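Local coordinates for protein putative mandelate racemase/muconate lactonizing enzyme (Bordetella bronchiseptica, PDB 3DDM) that is of uncharacterised function but belongs to the enolase superfamily, with an N-terminal capping domain joined to a TIM-barrel-like domain, at residues V19-V24 against D37-L42; W54-C59 against L310-G315; G153-N158 against D338-P343; V15-F20 against R71-V76. The protein carries 1 engineered substitution. All blocks are in the same frame, centred on the assembly; numbering follows the deposited sequence.

Contact 1: residues V19-V24 against D37-L42; sequences VFRYPV and DRPAVL
V19-P23 and D37-L42 lie side by side as antiparallel strands, axes 4.5 Å apart at closest and directions 165° apart, with F20-A40 and Y22-R38 as hydrogen-bonded pairs alternating with the non-hydrogen-bonded pairs V19-V41, R21-P39 and P23-D37. F20 N gives a bond of 2.9 Å to A40 O, while the return bond from A40 N to F20 O is weak; Y22 and R38 exchange two sound ones. P39, which has no N-H to offer, suits a position whose nitrogen is not asked to bond to this neighbour.

The face bearing R21 and D37 carries a salt bridge among apolar neighbours, V19, P39 and V41. D37 is not the direct partner of R21 but sits one non-hydrogen-bonded pair further on, and the arginine reaches it diagonally. R21 NE forms the salt bridge with D37 OD2, 2.9 Å, on the syn side of the carboxylate, almost straight (178°) and within the guanidinium plane. P39 CB packs over one guanidinium face, 3.8 Å from R21 NH2.

The other face is apolar at its F20, A40 and L42 end. With CG beside the backbone N (chi1 -65°), the F20 ring crosses the L42 side chain at about a right angle, F20 CE1 lying 4.1 Å from L42 CD1. Toward the other end Y22 leads its ring away to P343 and L344.

Each face thus carries a charged tie: R21 is shared between D37 and E67 of helix 65-81, and R38 NH1 is salt-bridged to D338, while L377 of helix 374-380 packs on F20 and L42.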
loop_
_atom_site.group_PDB
_atom_site.type_symbol
_atom_site.label_atom_id
_atom_site.label_comp_id
_atom_site.label_asym_id
_atom_site.label_seq_id
_atom_site.Cartn_x
_atom_site.Cartn_y
_atom_site.Cartn_z
ATOM N N VAL A 19 -15.497 -8.827 9.595
ATOM C CA VAL A 19 -15.646 -8.640 8.161
ATOM C C VAL A 19 -16.996 -9.162 7.686
ATOM O O VAL A 19 -17.495 -10.165 8.185
ATOM C CB VAL A 19 -14.539 -9.372 7.385
ATOM C CG1 VAL A 19 -14.674 -9.078 5.901
ATOM C CG2 VAL A 19 -13.171 -8.953 7.905
ATOM N N PHE A 20 -17.584 -8.459 6.725
ATOM C CA PHE A 20 -18.870 -8.831 6.158
ATOM C C PHE A 20 -18.810 -8.662 4.660
ATOM O O PHE A 20 -18.166 -7.738 4.160
ATOM C CB PHE A 20 -19.987 -7.952 6.711
ATOM C CG PHE A 20 -20.208 -8.123 8.171
ATOM C CD1 PHE A 20 -19.566 -7.299 9.086
ATOM C CD2 PHE A 20 -21.021 -9.144 8.642
ATOM C CE1 PHE A 20 -19.729 -7.488 10.455
ATOM C CE2 PHE A 20 -21.190 -9.344 10.007
ATOM C CZ PHE A 20 -20.541 -8.513 10.917
ATOM N N ARG A 21 -19.462 -9.567 3.945
ATOM C CA ARG A 21 -19.494 -9.493 2.498
ATOM C C ARG A 21 -20.903 -9.847 2.076
ATOM O O ARG A 21 -21.318 -11.001 2.152
ATOM C CB ARG A 21 -18.476 -10.457 1.873
ATOM C CG ARG A 21 -17.094 -10.377 2.511
ATOM C CD ARG A 21 -16.001 -10.940 1.613
ATOM N NE ARG A 21 -15.775 -10.059 0.475
ATOM C CZ ARG A 21 -14.617 -9.476 0.183
ATOM N NH1 ARG A 21 -13.541 -9.671 0.934
ATOM N NH2 ARG A 21 -14.550 -8.668 -0.861
ATOM N N TYR A 22 -21.651 -8.830 1.667
ATOM C CA TYR A 22 -23.020 -9.021 1.227
ATOM C C TYR A 22 -23.026 -9.335 -0.261
ATOM O O TYR A 22 -22.627 -8.501 -1.077
ATOM C CB TYR A 22 -23.843 -7.764 1.466
ATOM C CG TYR A 22 -25.306 -8.014 1.233
ATOM C CD1 TYR A 22 -26.102 -8.574 2.233
ATOM C CD2 TYR A 22 -25.888 -7.746 -0.006
ATOM C CE1 TYR A 22 -27.442 -8.861 2.007
ATOM C CE2 TYR A 22 -27.227 -8.032 -0.246
ATOM C CZ TYR A 22 -27.996 -8.586 0.767
ATOM O OH TYR A 22 -29.324 -8.852 0.540
ATOM N N PRO A 23 -23.477 -10.543 -0.635
ATOM C CA PRO A 23 -23.521 -10.942 -2.045
ATOM C C PRO A 23 -24.614 -10.209 -2.810
ATOM O O PRO A 23 -25.770 -10.189 -2.396
ATOM C CB PRO A 23 -23.750 -12.454 -1.971
ATOM C CG PRO A 23 -24.580 -12.606 -0.743
ATOM C CD PRO A 23 -23.919 -11.646 0.241
ATOM N N VAL A 24 -24.231 -9.597 -3.921
ATOM C CA VAL A 24 -25.162 -8.845 -4.744
ATOM C C VAL A 24 -25.534 -9.627 -6.002
ATOM O O VAL A 24 -26.714 -9.761 -6.336
ATOM C CB VAL A 24 -24.543 -7.496 -5.143
ATOM C CG1 VAL A 24 -23.249 -7.738 -5.878
ATOM C CG2 VAL A 24 -25.512 -6.704 -6.013
ATOM N N ASP A 37 -19.834 -8.403 -4.692
ATOM C CA ASP A 37 -20.375 -8.324 -3.340
ATOM C C ASP A 37 -19.854 -7.062 -2.653
ATOM O O ASP A 37 -18.757 -6.585 -2.952
ATOM C CB ASP A 37 -19.980 -9.555 -2.526
ATOM C CG ASP A 37 -18.479 -9.710 -2.398
ATOM O OD1 ASP A 37 -17.827 -10.045 -3.413
ATOM O OD2 ASP A 37 -17.949 -9.484 -1.287
ATOM N N ARG A 38 -20.657 -6.522 -1.742
ATOM C CA ARG A 38 -20.302 -5.319 -1.000
ATOM C C ARG A 38 -19.607 -5.749 0.286
ATOM O O ARG A 38 -20.196 -6.437 1.113
ATOM C CB ARG A 38 -21.566 -4.525 -0.678
ATOM C CG ARG A 38 -22.472 -4.312 -1.891
ATOM C CD ARG A 38 -22.566 -2.850 -2.295
ATOM N NE ARG A 38 -21.263 -2.294 -2.639
ATOM C CZ ARG A 38 -20.966 -1.000 -2.575
ATOM N NH1 ARG A 38 -21.876 -0.120 -2.179
ATOM N NH2 ARG A 38 -19.749 -0.586 -2.904
ATOM N N PRO A 39 -18.336 -5.355 0.465
ATOM C CA PRO A 39 -17.569 -5.713 1.659
ATOM C C PRO A 39 -17.657 -4.665 2.756
ATOM O O PRO A 39 -18.109 -3.554 2.526
ATOM C CB PRO A 39 -16.157 -5.839 1.115
ATOM C CG PRO A 39 -16.106 -4.683 0.168
ATOM C CD PRO A 39 -17.461 -4.727 -0.543
ATOM N N ALA A 40 -17.216 -5.026 3.952
ATOM C CA ALA A 40 -17.226 -4.102 5.077
ATOM C C ALA A 40 -16.371 -4.629 6.233
ATOM O O ALA A 40 -16.263 -5.839 6.442
ATOM C CB ALA A 40 -18.645 -3.874 5.548
ATOM N N VAL A 41 -15.740 -3.718 6.964
ATOM C CA VAL A 41 -14.934 -4.102 8.117
ATOM C C VAL A 41 -15.309 -3.167 9.252
ATOM O O VAL A 41 -15.012 -1.973 9.211
ATOM C CB VAL A 41 -13.416 -3.982 7.850
ATOM C CG1 VAL A 41 -12.645 -4.340 9.106
ATOM C CG2 VAL A 41 -13.008 -4.910 6.734
ATOM N N LEU A 42 -15.995 -3.709 10.250
ATOM C CA LEU A 42 -16.407 -2.921 11.404
ATOM C C LEU A 42 -15.452 -3.230 12.549
ATOM O O LEU A 42 -15.030 -4.374 12.733
ATOM C CB LEU A 42 -17.849 -3.266 11.797
ATOM C CG LEU A 42 -18.923 -3.125 10.701
ATOM C CD1 LEU A 42 -20.300 -3.462 11.280
ATOM C CD2 LEU A 42 -18.918 -1.710 10.130
#

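Contact 2: residues W54-C59 against L310-G315; sequences WGEVWC and LGAGIG
E56, I314 and A312 carry this junction between the end of strand 52-56 and the start of helix 313-325. E56 gives up most surface. Its CG stands anti to the backbone N (chi1 -168°) and the chain runs extended, which carries the carboxylate across to the helix start, where two backbone N-H groups divide its oxygens. OE1 accepts from G315 N at 2.7 Å, approached from above the carboxylate plane, and OE2 accepts from A312 N at 2.7 Å through its syn lone pair. OE2 is also hydrogen-bonded to the hydroxyl of Y309. A312 stands at the N-cap position with no polar group of its own, and its CB lies against the carboxylate, 3.3 Å from E56 OE1. Glycine suits 311 and 315, since a side chain at either would point at the acid.

I314 adds the apolar half: its CG2 rests 3.6 Å from G55 C, against the strand backbone.

The whole contact is buried between the two domains. Strand 37-46 flanks it, A40 touching A312 and L42 touching I314, while W54 N bonds to D126 of helix 110-131, and G313 pairs by its backbone with L344 of helix 343-346.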
loop_
_atom_site.group_PDB
_atom_site.type_symbol
_atom_site.label_atom_id
_atom_site.label_comp_id
_atom_site.label_asym_id
_atom_site.label_seq_id
_atom_site.Cartn_x
_atom_site.Cartn_y
_atom_site.Cartn_z
ATOM N N TRP A 54 -17.559 1.938 18.394
ATOM C CA TRP A 54 -17.557 1.334 17.063
ATOM C C TRP A 54 -17.014 2.210 15.942
ATOM O O TRP A 54 -17.154 3.432 15.961
ATOM C CB TRP A 54 -18.966 0.885 16.680
ATOM C CG TRP A 54 -19.509 -0.203 17.538
ATOM C CD1 TRP A 54 -20.235 -0.062 18.685
ATOM C CD2 TRP A 54 -19.368 -1.611 17.319
ATOM N NE1 TRP A 54 -20.560 -1.300 19.193
ATOM C CE2 TRP A 54 -20.038 -2.267 18.375
ATOM C CE3 TRP A 54 -18.740 -2.383 16.329
ATOM C CZ2 TRP A 54 -20.098 -3.655 18.473
ATOM C CZ3 TRP A 54 -18.801 -3.772 16.425
ATOM C CH2 TRP A 54 -19.477 -4.390 17.493
ATOM N N GLY A 55 -16.405 1.561 14.956
ATOM C CA GLY A 55 -15.866 2.273 13.814
ATOM C C GLY A 55 -15.898 1.423 12.553
ATOM O O GLY A 55 -16.286 0.249 12.587
ATOM N N GLU A 56 -15.489 2.017 11.436
ATOM C CA GLU A 56 -15.455 1.313 10.158
ATOM C C GLU A 56 -14.129 1.580 9.453
ATOM O O GLU A 56 -13.592 2.680 9.520
ATOM C CB GLU A 56 -16.613 1.766 9.253
ATOM C CG GLU A 56 -16.802 0.859 8.043
ATOM C CD GLU A 56 -18.096 1.113 7.265
ATOM O OE1 GLU A 56 -19.153 1.341 7.895
ATOM O OE2 GLU A 56 -18.056 1.062 6.013
ATOM N N VAL A 57 -13.586 0.567 8.795
ATOM C CA VAL A 57 -12.340 0.746 8.068
ATOM C C VAL A 57 -12.652 0.655 6.584
ATOM O O VAL A 57 -13.144 -0.368 6.113
ATOM C CB VAL A 57 -11.299 -0.335 8.419
ATOM C CG1 VAL A 57 -10.045 -0.129 7.580
ATOM C CG2 VAL A 57 -10.962 -0.276 9.897
ATOM N N TRP A 58 -12.381 1.735 5.856
ATOM C CA TRP A 58 -12.620 1.779 4.420
ATOM C C TRP A 58 -12.050 0.521 3.772
ATOM O O TRP A 58 -10.935 0.083 4.108
ATOM C CB TRP A 58 -11.939 3.002 3.814
ATOM C CG TRP A 58 -12.205 3.163 2.348
ATOM C CD1 TRP A 58 -13.280 3.786 1.772
ATOM C CD2 TRP A 58 -11.410 2.656 1.269
ATOM N NE1 TRP A 58 -13.203 3.696 0.403
ATOM C CE2 TRP A 58 -12.066 3.008 0.066
ATOM C CE3 TRP A 58 -10.210 1.933 1.201
ATOM C CZ2 TRP A 58 -11.558 2.665 -1.195
ATOM C CZ3 TRP A 58 -9.708 1.590 -0.048
ATOM C CH2 TRP A 58 -10.382 1.959 -1.230
ATOM N N CYS A 59 -12.796 -0.066 2.842
ATOM C CA CYS A 59 -12.295 -1.264 2.188
ATOM C C CYS A 59 -12.985 -1.589 0.875
ATOM O O CYS A 59 -13.101 -2.757 0.508
ATOM C CB CYS A 59 -12.415 -2.467 3.134
ATOM S SG CYS A 59 -14.106 -3.081 3.355
ATOM N N LEU A 310 -19.059 5.690 0.600
ATOM C CA LEU A 310 -19.705 4.655 -0.198
ATOM C C LEU A 310 -19.535 3.260 0.426
ATOM O O LEU A 310 -19.681 2.235 -0.241
ATOM C CB LEU A 310 -19.162 4.657 -1.640
ATOM C CG LEU A 310 -19.097 5.911 -2.539
ATOM C CD1 LEU A 310 -20.313 6.816 -2.322
ATOM C CD2 LEU A 310 -17.821 6.675 -2.241
ATOM N N GLY A 311 -19.232 3.218 1.716
ATOM C CA GLY A 311 -19.070 1.933 2.372
ATOM C C GLY A 311 -20.336 1.549 3.113
ATOM O O GLY A 311 -21.440 1.820 2.638
ATOM N N ALA A 312 -20.176 0.926 4.279
ATOM C CA ALA A 312 -21.304 0.495 5.095
ATOM C C ALA A 312 -21.845 1.644 5.945
ATOM O O ALA A 312 -21.314 2.756 5.915
ATOM C CB ALA A 312 -20.888 -0.676 5.981
ATOM N N GLY A 313 -22.889 1.354 6.719
ATOM C CA GLY A 313 -23.527 2.362 7.545
ATOM C C GLY A 313 -22.723 3.071 8.621
ATOM O O GLY A 313 -22.866 4.288 8.801
ATOM N N ILE A 314 -21.890 2.334 9.346
ATOM C CA ILE A 314 -21.100 2.937 10.413
ATOM C C ILE A 314 -20.262 4.106 9.908
ATOM O O ILE A 314 -20.274 5.193 10.493
ATOM C CB ILE A 314 -20.177 1.887 11.075
ATOM C CG1 ILE A 314 -21.030 0.790 11.718
ATOM C CG2 ILE A 314 -19.312 2.536 12.148
ATOM C CD1 ILE A 314 -21.938 1.288 12.826
ATOM N N GLY A 315 -19.542 3.883 8.812
ATOM C CA GLY A 315 -18.702 4.923 8.254
ATOM C C GLY A 315 -19.522 6.092 7.773
ATOM O O GLY A 315 -19.108 7.241 7.898
#

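Contact 3: residues G153-N158 against D338-P343; sequences GINPEN and DANDNP
A339 meets G153 and I154 where the loop after strand 334-338 passes the end of strand 146-154. The contact is small and chiefly apolar: A339 CB lies 4.2 Å from I154 CG1 and 4.4 Å from G153 C. I154 starts out pointing away from the loop, and it is CG1, set beside its own backbone N (chi1 -66°), that makes the touch. The short alanine side chain thus touches both the backbone of G153 and the side chain of I154. G153 has a positive phi (78°), which glycine adopts readily, and it leaves the backbone bare on the side facing the loop.

At the solvent-exposed end N155 and N340 approach with their amide planes almost perpendicular, but N155 OD1 and N340 ND2 remain 4.1 Å apart, so they are neighbours and not a bonded pair. None of the polar groups here joins the two segments by a hydrogen bond.

What sets the loop lies one shell out. D338 OD1 accepts from N340 N at 3.1 Å (152°), an Asx turn that bends the chain straight after the strand and presents A339. The backbone of A339 pairs with S152, and its carbonyl oxygen accepts from K166 NZ.

These strands are parallel neighbours in the barrel. I154 turns its bulk to F174 and L176 of strand 174-177 and to V162 and V163 of helix 159-169, while the loop runs on to helix 343-346.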
loop_
_atom_site.group_PDB
_atom_site.type_symbol
_atom_site.label_atom_id
_atom_site.label_comp_id
_atom_site.label_asym_id
_atom_site.label_seq_id
_atom_site.Cartn_x
_atom_site.Cartn_y
_atom_site.Cartn_z
ATOM N N GLY A 153 -22.763 8.604 -7.046
ATOM C CA GLY A 153 -22.377 7.477 -7.876
ATOM C C GLY A 153 -23.397 6.814 -8.774
ATOM O O GLY A 153 -23.448 5.589 -8.846
ATOM N N ILE A 154 -24.195 7.621 -9.459
ATOM C CA ILE A 154 -25.204 7.137 -10.394
ATOM C C ILE A 154 -24.487 6.653 -11.657
ATOM O O ILE A 154 -23.756 7.417 -12.288
ATOM C CB ILE A 154 -26.154 8.283 -10.769
ATOM C CG1 ILE A 154 -26.938 8.707 -9.527
ATOM C CG2 ILE A 154 -27.054 7.874 -11.923
ATOM C CD1 ILE A 154 -27.475 10.109 -9.604
ATOM N N ASN A 155 -24.695 5.394 -12.028
ATOM C CA ASN A 155 -24.046 4.841 -13.211
ATOM C C ASN A 155 -24.500 5.501 -14.508
ATOM O O ASN A 155 -25.645 5.934 -14.631
ATOM C CB ASN A 155 -24.253 3.328 -13.280
ATOM C CG ASN A 155 -23.208 2.558 -12.475
ATOM O OD1 ASN A 155 -23.252 2.526 -11.241
ATOM N ND2 ASN A 155 -22.255 1.944 -13.176
ATOM N N PRO A 156 -23.594 5.573 -15.498
ATOM C CA PRO A 156 -23.756 6.163 -16.830
ATOM C C PRO A 156 -24.726 5.515 -17.807
ATOM O O PRO A 156 -25.122 6.151 -18.791
ATOM C CB PRO A 156 -22.332 6.153 -17.374
ATOM C CG PRO A 156 -21.804 4.883 -16.816
ATOM C CD PRO A 156 -22.254 4.964 -15.377
ATOM N N GLU A 157 -25.100 4.263 -17.554
ATOM C CA GLU A 157 -26.016 3.562 -18.452
ATOM C C GLU A 157 -27.359 4.276 -18.609
ATOM O O GLU A 157 -27.746 4.645 -19.720
ATOM C CB GLU A 157 -26.244 2.128 -17.971
ATOM C CG GLU A 157 -25.014 1.215 -18.062
ATOM C CD GLU A 157 -23.883 1.634 -17.125
ATOM O OE1 GLU A 157 -24.168 1.918 -15.940
ATOM O OE2 GLU A 157 -22.711 1.664 -17.567
ATOM N N ASN A 158 -28.067 4.479 -17.503
ATOM C CA ASN A 158 -29.359 5.159 -17.554
ATOM C C ASN A 158 -29.538 6.100 -16.372
ATOM O O ASN A 158 -30.327 5.836 -15.468
ATOM C CB ASN A 158 -30.488 4.128 -17.601
ATOM C CG ASN A 158 -30.688 3.553 -19.000
ATOM O OD1 ASN A 158 -31.037 2.378 -19.164
ATOM N ND2 ASN A 158 -30.478 4.391 -20.021
ATOM N N ASP A 338 -24.208 6.597 -1.082
ATOM C CA ASP A 338 -24.178 5.639 -2.190
ATOM C C ASP A 338 -25.573 5.495 -2.806
ATOM O O ASP A 338 -26.537 5.192 -2.110
ATOM C CB ASP A 338 -23.717 4.274 -1.677
ATOM C CG ASP A 338 -23.228 3.363 -2.789
ATOM O OD1 ASP A 338 -23.697 3.504 -3.943
ATOM O OD2 ASP A 338 -22.376 2.496 -2.495
ATOM N N ALA A 339 -25.678 5.692 -4.112
ATOM C CA ALA A 339 -26.972 5.603 -4.781
ATOM C C ALA A 339 -27.496 4.180 -4.943
ATOM O O ALA A 339 -28.707 3.963 -4.975
ATOM C CB ALA A 339 -26.898 6.288 -6.146
ATOM N N ASN A 340 -26.581 3.217 -5.037
ATOM C CA ASN A 340 -26.926 1.810 -5.227
ATOM C C ASN A 340 -27.328 1.095 -3.953
ATOM O O ASN A 340 -26.964 1.512 -2.866
ATOM C CB ASN A 340 -25.754 1.079 -5.880
ATOM C CG ASN A 340 -25.345 1.717 -7.202
ATOM O OD1 ASN A 340 -24.707 2.773 -7.222
ATOM N ND2 ASN A 340 -25.732 1.089 -8.313
ATOM N N ASP A 341 -28.078 0.007 -4.096
ATOM C CA ASP A 341 -28.536 -0.752 -2.944
ATOM C C ASP A 341 -27.426 -1.517 -2.243
ATOM O O ASP A 341 -26.609 -2.178 -2.884
ATOM C CB ASP A 341 -29.641 -1.725 -3.356
ATOM C CG ASP A 341 -30.886 -1.012 -3.854
ATOM O OD1 ASP A 341 -31.124 0.140 -3.418
ATOM O OD2 ASP A 341 -31.634 -1.610 -4.665
ATOM N N ASN A 342 -27.398 -1.416 -0.918
ATOM C CA ASN A 342 -26.404 -2.108 -0.103
ATOM C C ASN A 342 -26.909 -2.172 1.334
ATOM O O ASN A 342 -26.876 -1.184 2.066
ATOM C CB ASN A 342 -25.050 -1.386 -0.164
ATOM C CG ASN A 342 -23.950 -2.082 0.673
ATOM O OD1 ASN A 342 -22.796 -1.644 0.665
ATOM N ND2 ASN A 342 -24.307 -3.150 1.391
ATOM N N PRO A 343 -27.393 -3.348 1.748
ATOM C CA PRO A 343 -27.911 -3.547 3.101
ATOM C C PRO A 343 -26.875 -3.232 4.161
ATOM O O PRO A 343 -27.226 -2.798 5.258
ATOM C CB PRO A 343 -28.313 -5.016 3.102
ATOM C CG PRO A 343 -28.698 -5.255 1.660
ATOM C CD PRO A 343 -27.580 -4.558 0.929
#

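Contact 4: residues V15-F20 against R71-V76; sequences VRAHVF and RLVETV
V15 and A17 pack against V73 and E74 in a helix-on-sheet contact of the N-terminal domain, where helix 65-81 packs along one face of the three-stranded sheet. The helix and strand segments run nearly antiparallel, 160° between their directions and 7.5 Å between axes at closest. So near an approach goes with small side chains: A17 points at the helix with a single methyl group, and A70, a turn earlier on the helix, packs against it too.

V73 supplies the apolar centre. The V73 and V15 side chains cross at about a right angle; V73 CG1, anti to the backbone N (chi1 169°), lies 3.9 Å from V15 CG1 and also reaches to 4.3 Å from A17 CB.

E74 works at the border. Its chain runs extended beyond CG, laying CG 4.0 Å from A17 CB before the carboxylate meets the backbone: A17 N gives a nearly straight bond (172°) of 3.1 Å to E74 OE2, arriving from above the carboxylate plane. The neighbouring residues R16 and H18 bond by their backbones to E44 and L42 of strand 37-46, whereas A17 N points out from the edge of the sheet, strand 14-23 being outermost within the chain, and the glutamate occupies that donor as a further strand would. R16 NE lies 4.6 Å from E74 OE2, not in contact, though its positive charge would probably favour the ionised carboxylate.

Beyond this pair, V43 of strand 37-46 packs on A17 and V73, and A116 and L120 of helix 110-131 close over V73. H18 and F20 point to the sheet's other face, toward helix 374-380, while R71, L72 and T75 reach C64 and P62 of the second subunit.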
loop_
_atom_site.group_PDB
_atom_site.type_symbol
_atom_site.label_atom_id
_atom_site.label_comp_id
_atom_site.label_asym_id
_atom_site.label_seq_id
_atom_site.Cartn_x
_atom_site.Cartn_y
_atom_site.Cartn_z
ATOM N N VAL A 15 -9.602 -5.234 21.157
ATOM C CA VAL A 15 -9.889 -4.625 19.859
ATOM C C VAL A 15 -10.181 -5.709 18.829
ATOM O O VAL A 15 -9.296 -6.482 18.466
ATOM C CB VAL A 15 -8.692 -3.786 19.369
ATOM C CG1 VAL A 15 -9.013 -3.163 18.027
ATOM C CG2 VAL A 15 -8.349 -2.718 20.389
ATOM N N ARG A 16 -11.419 -5.769 18.350
ATOM C CA ARG A 16 -11.780 -6.790 17.371
ATOM C C ARG A 16 -12.283 -6.212 16.060
ATOM O O ARG A 16 -12.880 -5.132 16.027
ATOM C CB ARG A 16 -12.840 -7.734 17.951
ATOM C CG ARG A 16 -12.463 -8.301 19.305
ATOM C CD ARG A 16 -13.380 -9.441 19.745
ATOM N NE ARG A 16 -13.207 -10.640 18.922
ATOM C CZ ARG A 16 -13.650 -11.853 19.254
ATOM N NH1 ARG A 16 -14.300 -12.040 20.403
ATOM N NH2 ARG A 16 -13.439 -12.880 18.435
ATOM N N ALA A 17 -12.033 -6.942 14.979
ATOM C CA ALA A 17 -12.465 -6.525 13.654
ATOM C C ALA A 17 -13.379 -7.596 13.081
ATOM O O ALA A 17 -13.088 -8.783 13.190
ATOM C CB ALA A 17 -11.263 -6.333 12.753
ATOM N N HIS A 18 -14.491 -7.179 12.485
ATOM C CA HIS A 18 -15.425 -8.126 11.896
ATOM C C HIS A 18 -15.600 -7.804 10.432
ATOM O O HIS A 18 -15.821 -6.647 10.065
ATOM C CB HIS A 18 -16.781 -8.054 12.594
ATOM C CG HIS A 18 -16.684 -8.076 14.084
ATOM N ND1 HIS A 18 -16.664 -6.925 14.842
ATOM C CD2 HIS A 18 -16.529 -9.102 14.950
ATOM C CE1 HIS A 18 -16.500 -7.240 16.112
ATOM N NE2 HIS A 18 -16.413 -8.555 16.206
ATOM N N VAL A 19 -15.497 -8.827 9.595
ATOM C CA VAL A 19 -15.646 -8.640 8.161
ATOM C C VAL A 19 -16.996 -9.162 7.686
ATOM O O VAL A 19 -17.495 -10.165 8.185
ATOM C CB VAL A 19 -14.539 -9.372 7.385
ATOM C CG1 VAL A 19 -14.674 -9.078 5.901
ATOM C CG2 VAL A 19 -13.171 -8.953 7.905
ATOM N N PHE A 20 -17.584 -8.459 6.725
ATOM C CA PHE A 20 -18.870 -8.831 6.158
ATOM C C PHE A 20 -18.810 -8.662 4.660
ATOM O O PHE A 20 -18.166 -7.738 4.160
ATOM C CB PHE A 20 -19.987 -7.952 6.711
ATOM C CG PHE A 20 -20.208 -8.123 8.171
ATOM C CD1 PHE A 20 -19.566 -7.299 9.086
ATOM C CD2 PHE A 20 -21.021 -9.144 8.642
ATOM C CE1 PHE A 20 -19.729 -7.488 10.455
ATOM C CE2 PHE A 20 -21.190 -9.344 10.007
ATOM C CZ PHE A 20 -20.541 -8.513 10.917
ATOM N N ARG A 71 -7.190 -7.997 9.507
ATOM C CA ARG A 71 -6.016 -8.634 10.098
ATOM C C ARG A 71 -5.067 -7.572 10.631
ATOM O O ARG A 71 -4.539 -7.701 11.736
ATOM C CB ARG A 71 -5.273 -9.504 9.079
ATOM C CG ARG A 71 -5.940 -10.833 8.762
ATOM C CD ARG A 71 -6.137 -11.682 10.027
ATOM N NE ARG A 71 -4.930 -12.391 10.482
ATOM C CZ ARG A 71 -4.800 -12.965 11.682
ATOM N NH1 ARG A 71 -5.797 -12.915 12.567
ATOM N NH2 ARG A 71 -3.676 -13.601 11.997
ATOM N N LEU A 72 -4.843 -6.520 9.846
ATOM C CA LEU A 72 -3.956 -5.442 10.274
ATOM C C LEU A 72 -4.397 -4.871 11.612
ATOM O O LEU A 72 -3.566 -4.622 12.494
ATOM C CB LEU A 72 -3.921 -4.312 9.239
ATOM C CG LEU A 72 -3.029 -4.536 8.013
ATOM C CD1 LEU A 72 -3.074 -3.305 7.127
ATOM C CD2 LEU A 72 -1.604 -4.823 8.455
ATOM N N VAL A 73 -5.706 -4.664 11.755
ATOM C CA VAL A 73 -6.263 -4.114 12.985
ATOM C C VAL A 73 -6.012 -5.021 14.187
ATOM O O VAL A 73 -5.608 -4.550 15.252
ATOM C CB VAL A 73 -7.783 -3.862 12.844
ATOM C CG1 VAL A 73 -8.404 -3.544 14.207
ATOM C CG2 VAL A 73 -8.018 -2.716 11.891
ATOM N N GLU A 74 -6.234 -6.319 14.012
ATOM C CA GLU A 74 -6.041 -7.263 15.106
ATOM C C GLU A 74 -4.587 -7.690 15.360
ATOM O O GLU A 74 -4.200 -7.890 16.507
ATOM C CB GLU A 74 -6.927 -8.502 14.894
ATOM C CG GLU A 74 -8.427 -8.182 14.859
ATOM C CD GLU A 74 -9.327 -9.420 14.743
ATOM O OE1 GLU A 74 -9.062 -10.281 13.869
ATOM O OE2 GLU A 74 -10.311 -9.524 15.514
ATOM N N THR A 75 -3.772 -7.811 14.317
ATOM C CA THR A 75 -2.385 -8.241 14.514
ATOM C C THR A 75 -1.334 -7.138 14.648
ATOM O O THR A 75 -0.257 -7.382 15.182
ATOM C CB THR A 75 -1.911 -9.186 13.379
ATOM O OG1 THR A 75 -1.775 -8.447 12.162
ATOM C CG2 THR A 75 -2.912 -10.311 13.161
ATOM N N VAL A 76 -1.630 -5.930 14.183
ATOM C CA VAL A 76 -0.648 -4.854 14.258
ATOM C C VAL A 76 -1.047 -3.645 15.097
ATOM O O VAL A 76 -0.277 -3.188 15.943
ATOM C CB VAL A 76 -0.277 -4.376 12.842
ATOM C CG1 VAL A 76 0.491 -3.061 12.899
ATOM C CG2 VAL A 76 0.540 -5.450 12.152
#

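Contacts 1, 2 and 4 share the antiparallel sheet of strands 14-23, 37-46 and 52-56, their centres 10 to 14 Å apart. Contacts 1 and 4 start from the same strand and share V19 and F20. Along the chain contact 1 closes before contacts 2 and 3 open, contact 4 closes before contact 3 opens, and contact 2 alternates its segments with those of contacts 3 and 4. Contact 2 touches contact 1 where V57 N probably bonds to V41 O. Contact 3 lies in the barrel, about 29 Å from contact 4 between centres, yet R38 NH1 reaches D338 OD2 at 2.7 Å. The sheet is thus tied to successive barrel strand ends, 304-309 and 334-338, joining the two domains.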